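Local coordinates for protein Alpha/beta hydrolase (Enterobacter asburiae, PDB 6KMO) that is an esterase or lipase of the alpha/beta hydrolase fold, probably cleaving carboxylic esters through a serine nucleophile, at residues A[99-107]-A[129-138]; A[115-123]-A[310-321]. The protein carries 2 engineered substitutions. One frame throughout, in Å; residues are numbered along the deposited sequence.

Contact 1. Residues A[99-107]-A[129-138]; sequences LPAFMFFHG and SGAAAVYVDY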
loop_
_atom_site.group_PDB
_atom_site.type_symbol
_atom_site.label_atom_id
_atom_site.label_comp_id
_atom_site.label_asym_id
_atom_site.label_seq_id
_atom_site.Cartn_x
_atom_site.Cartn_y
_atom_site.Cartn_z
ATOM N N LEU A 99 3.553 25.308 7.581
ATOM C CA LEU A 99 3.332 23.905 7.279
ATOM C C LEU A 99 4.649 23.147 7.341
ATOM O O LEU A 99 5.703 23.709 7.056
ATOM C CB LEU A 99 2.785 23.752 5.859
ATOM C CG LEU A 99 1.385 24.293 5.626
ATOM C CD1 LEU A 99 1.103 24.292 4.128
ATOM C CD2 LEU A 99 0.369 23.505 6.389
ATOM N N PRO A 100 4.619 21.863 7.668
ATOM C CA PRO A 100 5.770 21.015 7.358
ATOM C C PRO A 100 5.864 20.864 5.853
ATOM O O PRO A 100 4.962 21.236 5.104
ATOM C CB PRO A 100 5.417 19.691 8.033
ATOM C CG PRO A 100 3.945 19.625 7.912
ATOM C CD PRO A 100 3.433 21.059 8.020
ATOM N N ALA A 101 6.980 20.301 5.402
ATOM C CA ALA A 101 7.227 20.236 3.970
ATOM C C ALA A 101 7.903 18.931 3.582
ATOM O O ALA A 101 8.504 18.222 4.408
ATOM C CB ALA A 101 8.091 21.414 3.498
ATOM N N PHE A 102 7.825 18.644 2.284
ATOM C CA PHE A 102 8.661 17.630 1.667
ATOM C C PHE A 102 9.314 18.206 0.419
ATOM O O PHE A 102 8.666 18.904 -0.369
ATOM C CB PHE A 102 7.922 16.317 1.338
ATOM C CG PHE A 102 6.717 16.459 0.463
ATOM C CD1 PHE A 102 6.784 16.231 -0.898
ATOM C CD2 PHE A 102 5.482 16.742 1.018
ATOM C CE1 PHE A 102 5.658 16.313 -1.686
ATOM C CE2 PHE A 102 4.348 16.820 0.230
ATOM C CZ PHE A 102 4.437 16.623 -1.126
ATOM N N MET A 103 10.588 17.910 0.233
ATOM C CA MET A 103 11.230 18.152 -1.051
ATOM C C MET A 103 10.626 17.186 -2.059
ATOM O O MET A 103 10.254 16.057 -1.712
ATOM C CB MET A 103 12.737 17.926 -0.948
ATOM C CG MET A 103 13.404 18.650 0.226
ATOM S SD MET A 103 13.176 20.507 0.327
ATOM C CE MET A 103 13.924 20.958 -1.280
ATOM N N PHE A 104 10.505 17.640 -3.305
ATOM C CA PHE A 104 9.979 16.804 -4.373
ATOM C C PHE A 104 10.976 16.738 -5.518
ATOM O O PHE A 104 11.286 17.766 -6.136
ATOM C CB PHE A 104 8.604 17.230 -4.892
ATOM C CG PHE A 104 8.056 16.223 -5.862
ATOM C CD1 PHE A 104 7.364 15.115 -5.414
ATOM C CD2 PHE A 104 8.361 16.315 -7.210
ATOM C CE1 PHE A 104 6.941 14.140 -6.293
ATOM C CE2 PHE A 104 7.959 15.350 -8.089
ATOM C CZ PHE A 104 7.240 14.253 -7.636
ATOM N N PHE A 105 11.461 15.523 -5.802
ATOM C CA PHE A 105 12.444 15.239 -6.836
ATOM C C PHE A 105 11.728 14.499 -7.958
ATOM O O PHE A 105 11.277 13.366 -7.777
ATOM C CB PHE A 105 13.592 14.426 -6.236
ATOM C CG PHE A 105 14.215 15.065 -5.022
ATOM C CD1 PHE A 105 14.510 16.420 -4.998
ATOM C CD2 PHE A 105 14.517 14.310 -3.916
ATOM C CE1 PHE A 105 15.079 17.005 -3.878
ATOM C CE2 PHE A 105 15.092 14.891 -2.798
ATOM C CZ PHE A 105 15.366 16.258 -2.783
ATOM N N HIS A 106 11.623 15.139 -9.116
ATOM C CA HIS A 106 10.882 14.572 -10.227
ATOM C C HIS A 106 11.664 13.458 -10.916
ATOM O O HIS A 106 12.888 13.374 -10.843
ATOM C CB HIS A 106 10.472 15.657 -11.219
ATOM C CG HIS A 106 11.570 16.169 -12.104
ATOM N ND1 HIS A 106 11.966 15.497 -13.239
ATOM C CD2 HIS A 106 12.291 17.314 -12.075
ATOM C CE1 HIS A 106 12.900 16.194 -13.857
ATOM N NE2 HIS A 106 13.120 17.298 -13.170
ATOM N N GLY A 107 10.919 12.603 -11.614
ATOM C CA GLY A 107 11.483 11.560 -12.439
ATOM C C GLY A 107 11.552 11.943 -13.903
ATOM O O GLY A 107 11.307 13.080 -14.302
ATOM N N SER A 129 -1.360 14.769 1.960
ATOM C CA SER A 129 -0.502 14.865 3.131
ATOM C C SER A 129 -0.751 16.108 3.975
ATOM O O SER A 129 -0.387 16.110 5.162
ATOM C CB SER A 129 0.975 14.875 2.712
ATOM O OG SER A 129 1.295 16.080 2.023
ATOM N N GLY A 130 -1.337 17.152 3.401
ATOM C CA GLY A 130 -1.445 18.439 4.068
ATOM C C GLY A 130 -0.166 19.232 4.154
ATOM O O GLY A 130 -0.155 20.295 4.796
ATOM N N ALA A 131 0.920 18.760 3.566
ATOM C CA ALA A 131 2.237 19.361 3.675
ATOM C C ALA A 131 2.567 20.126 2.400
ATOM O O ALA A 131 2.026 19.854 1.328
ATOM C CB ALA A 131 3.295 18.288 3.921
ATOM N N ALA A 132 3.474 21.088 2.518
ATOM C CA ALA A 132 3.970 21.787 1.348
ATOM C C ALA A 132 4.998 20.947 0.605
ATOM O O ALA A 132 5.837 20.286 1.222
ATOM C CB ALA A 132 4.630 23.107 1.752
ATOM N N ALA A 133 4.927 20.973 -0.718
ATOM C CA ALA A 133 5.951 20.377 -1.569
ATOM C C ALA A 133 6.903 21.449 -2.066
ATOM O O ALA A 133 6.474 22.531 -2.479
ATOM C CB ALA A 133 5.322 19.690 -2.783
ATOM N N VAL A 134 8.186 21.140 -2.067
ATOM C CA VAL A 134 9.212 22.019 -2.619
ATOM C C VAL A 134 9.883 21.272 -3.767
ATOM O O VAL A 134 10.823 20.488 -3.566
ATOM C CB VAL A 134 10.228 22.480 -1.572
ATOM C CG1 VAL A 134 11.214 23.469 -2.184
ATOM C CG2 VAL A 134 9.505 23.074 -0.363
ATOM N N TYR A 135 9.382 21.498 -4.975
ATOM C CA TYR A 135 9.971 20.944 -6.189
ATOM C C TYR A 135 11.288 21.643 -6.476
ATOM O O TYR A 135 11.364 22.870 -6.412
ATOM C CB TYR A 135 8.981 21.147 -7.365
ATOM C CG TYR A 135 9.604 20.993 -8.730
ATOM C CD1 TYR A 135 9.513 19.804 -9.423
ATOM C CD2 TYR A 135 10.306 22.033 -9.317
ATOM C CE1 TYR A 135 10.115 19.638 -10.659
ATOM C CE2 TYR A 135 10.924 21.871 -10.542
ATOM C CZ TYR A 135 10.825 20.675 -11.204
ATOM O OH TYR A 135 11.458 20.499 -12.406
ATOM N N VAL A 136 12.329 20.879 -6.815
ATOM C CA VAL A 136 13.653 21.410 -7.143
ATOM C C VAL A 136 13.888 21.272 -8.649
ATOM O O VAL A 136 13.845 20.168 -9.200
ATOM C CB VAL A 136 14.754 20.669 -6.364
ATOM C CG1 VAL A 136 16.142 21.220 -6.723
ATOM C CG2 VAL A 136 14.518 20.782 -4.879
ATOM N N ASP A 137 14.180 22.386 -9.323
ATOM C CA ASP A 137 14.389 22.362 -10.777
ATOM C C ASP A 137 15.848 22.023 -11.090
ATOM O O ASP A 137 16.652 22.857 -11.479
ATOM C CB ASP A 137 13.979 23.696 -11.400
ATOM C CG ASP A 137 13.588 23.576 -12.870
ATOM O OD1 ASP A 137 12.946 22.575 -13.287
ATOM O OD2 ASP A 137 13.889 24.528 -13.632
ATOM N N TYR A 138 16.200 20.759 -10.889
ATOM C CA TYR A 138 17.585 20.337 -11.094
ATOM C C TYR A 138 17.934 20.316 -12.582
ATOM O O TYR A 138 17.070 20.209 -13.456
ATOM C CB TYR A 138 17.835 18.979 -10.435
ATOM C CG TYR A 138 17.028 17.783 -10.924
ATOM C CD1 TYR A 138 17.386 17.115 -12.073
ATOM C CD2 TYR A 138 15.942 17.302 -10.203
ATOM C CE1 TYR A 138 16.697 15.987 -12.492
ATOM C CE2 TYR A 138 15.244 16.188 -10.611
ATOM C CZ TYR A 138 15.628 15.529 -11.762
ATOM O OH TYR A 138 14.967 14.409 -12.201
HETATM O O HOH W 1 12.369 17.892 -8.756
HETATM O O HOH W 2 15.025 18.824 -14.371
#

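Contact 2. Residues A[115-123]-A[310-321]; sequences FPTHERLIR and GLLNPLSQEPTV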
loop_
_atom_site.group_PDB
_atom_site.type_symbol
_atom_site.label_atom_id
_atom_site.label_comp_id
_atom_site.label_asym_id
_atom_site.label_seq_id
_atom_site.Cartn_x
_atom_site.Cartn_y
_atom_site.Cartn_z
ATOM N N PHE A 115 8.610 20.563 -13.760
ATOM C CA PHE A 115 7.466 20.788 -12.883
ATOM C C PHE A 115 6.134 20.549 -13.587
ATOM O O PHE A 115 5.311 19.781 -13.059
ATOM C CB PHE A 115 7.542 22.150 -12.185
ATOM C CG PHE A 115 6.317 22.443 -11.346
ATOM C CD1 PHE A 115 6.151 21.865 -10.094
ATOM C CD2 PHE A 115 5.308 23.263 -11.832
ATOM C CE1 PHE A 115 5.021 22.105 -9.343
ATOM C CE2 PHE A 115 4.167 23.504 -11.078
ATOM C CZ PHE A 115 4.032 22.944 -9.832
ATOM N N PRO A 116 5.835 21.159 -14.746
ATOM C CA PRO A 116 4.495 20.945 -15.327
ATOM C C PRO A 116 4.155 19.479 -15.541
ATOM O O PRO A 116 3.021 19.070 -15.266
ATOM C CB PRO A 116 4.536 21.761 -16.634
ATOM C CG PRO A 116 5.545 22.814 -16.364
ATOM C CD PRO A 116 6.609 22.162 -15.494
ATOM N N THR A 117 5.103 18.670 -16.020
ATOM C CA THR A 117 4.804 17.259 -16.212
ATOM C C THR A 117 4.426 16.570 -14.901
ATOM O O THR A 117 3.635 15.609 -14.906
ATOM C CB THR A 117 5.978 16.484 -16.833
ATOM O OG1 THR A 117 7.169 16.653 -16.062
ATOM C CG2 THR A 117 6.223 16.867 -18.289
ATOM N N HIS A 118 4.990 17.006 -13.785
ATOM C CA HIS A 118 4.767 16.370 -12.490
ATOM C C HIS A 118 3.750 17.089 -11.620
ATOM O O HIS A 118 3.475 16.632 -10.500
ATOM C CB HIS A 118 6.098 16.259 -11.730
ATOM C CG HIS A 118 6.977 15.162 -12.256
ATOM N ND1 HIS A 118 7.484 15.167 -13.537
ATOM C CD2 HIS A 118 7.406 14.013 -11.686
ATOM C CE1 HIS A 118 8.188 14.066 -13.730
ATOM N NE2 HIS A 118 8.155 13.350 -12.618
ATOM N N GLU A 119 3.130 18.166 -12.121
ATOM C CA GLU A 119 2.309 19.015 -11.264
ATOM C C GLU A 119 1.101 18.283 -10.688
ATOM O O GLU A 119 0.774 18.446 -9.508
ATOM C CB GLU A 119 1.878 20.283 -12.012
ATOM C CG GLU A 119 1.050 21.185 -11.125
ATOM C CD GLU A 119 0.828 22.561 -11.690
ATOM O OE1 GLU A 119 1.095 22.760 -12.897
ATOM O OE2 GLU A 119 0.411 23.446 -10.907
ATOM N N ARG A 120 0.414 17.469 -11.489
ATOM C CA ARG A 120 -0.770 16.798 -10.968
ATOM C C ARG A 120 -0.397 15.855 -9.826
ATOM O O ARG A 120 -1.051 15.840 -8.770
ATOM C CB ARG A 120 -1.492 16.066 -12.092
ATOM C CG ARG A 120 -2.918 15.668 -11.726
ATOM C CD ARG A 120 -3.183 14.211 -12.025
ATOM N NE ARG A 120 -2.641 13.332 -10.987
ATOM C CZ ARG A 120 -1.773 12.345 -11.179
ATOM N NH1 ARG A 120 -1.223 12.088 -12.355
ATOM N NH2 ARG A 120 -1.454 11.600 -10.137
ATOM N N LEU A 121 0.659 15.065 -10.029
ATOM C CA LEU A 121 1.160 14.174 -8.989
ATOM C C LEU A 121 1.543 14.950 -7.740
ATOM O O LEU A 121 1.198 14.554 -6.624
ATOM C CB LEU A 121 2.364 13.398 -9.529
ATOM C CG LEU A 121 3.215 12.617 -8.526
ATOM C CD1 LEU A 121 2.390 11.584 -7.750
ATOM C CD2 LEU A 121 4.380 11.930 -9.247
ATOM N N ILE A 122 2.285 16.048 -7.904
ATOM C CA ILE A 122 2.703 16.829 -6.745
ATOM C C ILE A 122 1.488 17.354 -5.998
ATOM O O ILE A 122 1.418 17.277 -4.769
ATOM C CB ILE A 122 3.649 17.964 -7.167
ATOM C CG1 ILE A 122 4.946 17.391 -7.726
ATOM C CG2 ILE A 122 3.931 18.867 -5.983
ATOM C CD1 ILE A 122 5.742 18.384 -8.527
ATOM N N ARG A 123 0.527 17.914 -6.727
ATOM C CA ARG A 123 -0.674 18.421 -6.074
ATOM C C ARG A 123 -1.415 17.314 -5.337
ATOM O O ARG A 123 -1.926 17.532 -4.229
ATOM C CB ARG A 123 -1.596 19.094 -7.098
ATOM C CG ARG A 123 -1.094 20.439 -7.616
ATOM C CD ARG A 123 -2.054 20.970 -8.657
ATOM N NE ARG A 123 -1.693 22.283 -9.171
ATOM C CZ ARG A 123 -2.541 23.305 -9.312
ATOM N NH1 ARG A 123 -3.802 23.210 -8.921
ATOM N NH2 ARG A 123 -2.092 24.439 -9.829
ATOM N N GLY A 310 1.586 6.516 -10.884
ATOM C CA GLY A 310 1.097 7.710 -10.214
ATOM C C GLY A 310 1.472 9.018 -10.874
ATOM O O GLY A 310 0.974 10.070 -10.462
ATOM N N LEU A 311 2.372 8.989 -11.854
ATOM C CA LEU A 311 2.733 10.187 -12.599
ATOM C C LEU A 311 1.836 10.408 -13.808
ATOM O O LEU A 311 1.354 11.518 -14.023
ATOM C CB LEU A 311 4.183 10.080 -13.100
ATOM C CG LEU A 311 4.625 11.161 -14.089
ATOM C CD1 LEU A 311 4.658 12.514 -13.394
ATOM C CD2 LEU A 311 5.976 10.847 -14.706
ATOM N N LEU A 312 1.643 9.374 -14.615
ATOM C CA LEU A 312 1.070 9.548 -15.949
ATOM C C LEU A 312 -0.357 10.056 -15.857
ATOM O O LEU A 312 -1.242 9.393 -15.312
ATOM C CB LEU A 312 1.137 8.221 -16.709
ATOM C CG LEU A 312 2.560 7.760 -17.014
ATOM C CD1 LEU A 312 2.616 6.296 -17.468
ATOM C CD2 LEU A 312 3.257 8.659 -18.040
ATOM N N ASN A 313 -0.600 11.244 -16.403
ATOM C CA ASN A 313 -1.918 11.833 -16.243
ATOM C C ASN A 313 -3.032 11.027 -16.895
ATOM O O ASN A 313 -4.137 11.036 -16.336
ATOM C CB ASN A 313 -1.886 13.298 -16.682
ATOM C CG ASN A 313 -1.100 14.157 -15.726
ATOM O OD1 ASN A 313 -0.887 13.785 -14.573
ATOM N ND2 ASN A 313 -0.636 15.293 -16.191
ATOM N N PRO A 314 -2.822 10.305 -17.998
ATOM C CA PRO A 314 -3.907 9.442 -18.505
ATOM C C PRO A 314 -4.330 8.358 -17.529
ATOM O O PRO A 314 -5.413 7.778 -17.708
ATOM C CB PRO A 314 -3.328 8.866 -19.799
ATOM C CG PRO A 314 -2.368 9.947 -20.253
ATOM C CD PRO A 314 -1.724 10.437 -18.969
ATOM N N LEU A 315 -3.527 8.069 -16.498
ATOM C CA LEU A 315 -3.881 7.079 -15.486
ATOM C C LEU A 315 -4.372 7.699 -14.181
ATOM O O LEU A 315 -4.571 6.977 -13.197
ATOM C CB LEU A 315 -2.690 6.159 -15.209
ATOM C CG LEU A 315 -2.285 5.258 -16.376
ATOM C CD1 LEU A 315 -1.038 4.492 -16.004
ATOM C CD2 LEU A 315 -3.410 4.306 -16.745
ATOM N N SER A 316 -4.621 9.005 -14.147
ATOM C CA SER A 316 -4.928 9.680 -12.898
ATOM C C SER A 316 -6.292 9.332 -12.343
ATOM O O SER A 316 -6.558 9.651 -11.180
ATOM C CB SER A 316 -4.812 11.203 -13.072
ATOM O OG SER A 316 -5.855 11.697 -13.881
ATOM N N GLN A 317 -7.151 8.677 -13.112
ATOM C CA GLN A 317 -8.425 8.187 -12.601
ATOM C C GLN A 317 -8.420 6.679 -12.397
ATOM O O GLN A 317 -9.454 6.093 -12.051
ATOM C CB GLN A 317 -9.576 8.626 -13.505
ATOM C CG GLN A 317 -9.913 10.116 -13.342
ATOM C CD GLN A 317 -10.378 10.457 -11.935
ATOM O OE1 GLN A 317 -11.233 9.770 -11.360
ATOM N NE2 GLN A 317 -9.794 11.493 -11.358
ATOM N N GLU A 318 -7.274 6.035 -12.557
ATOM C CA GLU A 318 -7.191 4.612 -12.267
ATOM C C GLU A 318 -7.402 4.399 -10.769
ATOM O O GLU A 318 -6.777 5.087 -9.960
ATOM C CB GLU A 318 -5.818 4.093 -12.690
ATOM C CG GLU A 318 -5.574 2.604 -12.459
ATOM C CD GLU A 318 -6.381 1.691 -13.376
ATOM O OE1 GLU A 318 -6.910 2.175 -14.402
ATOM O OE2 GLU A 318 -6.486 0.483 -13.073
ATOM N N PRO A 319 -8.275 3.474 -10.353
ATOM C CA PRO A 319 -8.551 3.357 -8.916
ATOM C C PRO A 319 -7.309 3.163 -8.076
ATOM O O PRO A 319 -7.169 3.818 -7.034
ATOM C CB PRO A 319 -9.502 2.159 -8.838
ATOM C CG PRO A 319 -10.265 2.265 -10.150
ATOM C CD PRO A 319 -9.223 2.685 -11.161
ATOM N N THR A 320 -6.391 2.297 -8.516
ATOM C CA THR A 320 -5.178 2.037 -7.750
ATOM C C THR A 320 -4.340 3.295 -7.591
ATOM O O THR A 320 -3.699 3.482 -6.555
ATOM C CB THR A 320 -4.353 0.955 -8.443
ATOM O OG1 THR A 320 -5.052 -0.284 -8.401
ATOM C CG2 THR A 320 -2.982 0.753 -7.797
ATOM N N VAL A 321 -4.267 4.128 -8.625
ATOM C CA VAL A 321 -3.478 5.355 -8.551
ATOM C C VAL A 321 -4.017 6.260 -7.459
ATOM O O VAL A 321 -3.271 6.757 -6.607
ATOM C CB VAL A 321 -3.453 6.064 -9.921
ATOM C CG1 VAL A 321 -2.883 7.479 -9.796
ATOM C CG2 VAL A 321 -2.659 5.228 -10.930
HETATM O O HOH W 3 0.806 17.341 -14.500
HETATM O O HOH W 4 1.574 14.626 -12.905
HETATM O O HOH W 5 -1.322 9.091 -12.568
#

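Contact 1. Residues A[99-107]-A[129-138]
His-106 and Tyr-138 lay their rings over one another in an offset stack, centroids 4.2 Å apart and planes 8° from parallel. The tyrosine hydroxyl ends above the rim of the imidazole, where Tyr-138 OH donates to His-106 O at 2.7 Å, arriving from above the carbonyl plane. With chi1 at 76°, CG of His-106 sits between its backbone N and carbonyl carbon, which turns the imidazole towards Tyr-135 and Tyr-138. Its rotation is fixed by hydrogen bonds at both nitrogens: His-106 ND1 gives its hydrogen to Gly-107 O (2.7 Å) almost in the ring plane, and His-106 NE2 is hydrogen-bonded to a water that donates to Tyr-138 O. Tyr-135 meets the imidazole rim to rim, its hydroxyl donating to the anti lone pair of Asp-137 OD1 (2.7 Å). A second water joins Phe-104 O, His-106 N and Val-136 O where the strands part. Strands 99-105 and 132-136 pair in parallel, with bonds running Ala-132 N to Pro-100 O (3.0 Å), Phe-102 N to Ala-132 O, Val-134 N to Phe-102 O, Phe-104 N to Val-134 O and, weakly, Val-136 N to Phe-104 O. The Phe-102 ring folds across the strand, its face over Ala-133 CA and Ala-131 CB at its edge. On the opposite face of the sheet the bent Met-103 chain brings CE to Val-136 CG2 (3.7 Å) and beside Val-134. Backbone bonds thus join the neighbouring strands and apolar side chains pack on both faces; His-106 and Gly-107 open what is probably the HGGG motif, whose glycines form the oxyanion hole in hormone-sensitive-lipase-like esterases.

Contact 2. Residues A[115-123]-A[310-321]
Arg-120 reaches from helix 115-129 into the loop at 310-316 and grips it with both terminal nitrogens. Arg-120 NH1 donates to Asn-313 OD1 at 2.8 Å, in the amide's carbonyl plane, and weakly to Leu-311 O; Arg-120 NH2 donates to Gly-310 O at 2.9 Å. The arginine leaves the helix with CG anti to its N (chi1 -164°), then bends at chi2 and chi3, so that its guanidinium slides past Asn-313 with the two flat groups 73° apart. Ser-316 CB covers one guanidinium face, 3.6 Å from Arg-120 CD, and Asp-124 forms a salt bridge with NH2. Nearer the helix start, Leu-311 CD1 stands over the centre of the His-118 ring, a CH-pi contact of 3.6 Å to the centroid. The ring's rotation is set by His-118 ND1 donating, nearly in the ring plane, to Thr-117 OG1 (2.9 Å), itself hydrogen-bonded to Asp-114, while NE2 bonds to Asn-179. Leu-121 CD2 flanks the same leucine, and Leu-121 CD1 lies 3.4 Å from Gly-310 O. Where the helix kinks, waters accept from Arg-120 N and Leu-121 N, the first also from Asn-313 ND2. The buried cation is thus met by two backbone carbonyls (one weakly), the Asn-313 oxygen and the Asp-124 carboxylate, which would offset its charge and fix the loop after the segment expected, in this fold, to carry the catalytic histidine.

How the contacts relate
Along the chain the segments alternate, 99-107, 115-123, 129-138, 310-321, and the two contacts lie 15 Å apart between centres. Contact 1 pairs the two strands of the beta-alpha-beta unit formed by strand 99-105, helix 115-129 and strand 132-136; contact 2 joins the helix of that unit to the loop leading into C-terminal helix 319-335. They touch directly: Ile-122 packs on Ala-133, Phe-115 meets Tyr-135 edge-to-face, and the rings of His-106 and His-118 meet. Helix 115-129 thus packs between the sheet and the 310-321 region, and both contacts come near Asn-179, where His-118 NE2 bonds and Gly-107 N bonds weakly, beside the probable nucleophile elbow at Ser-180.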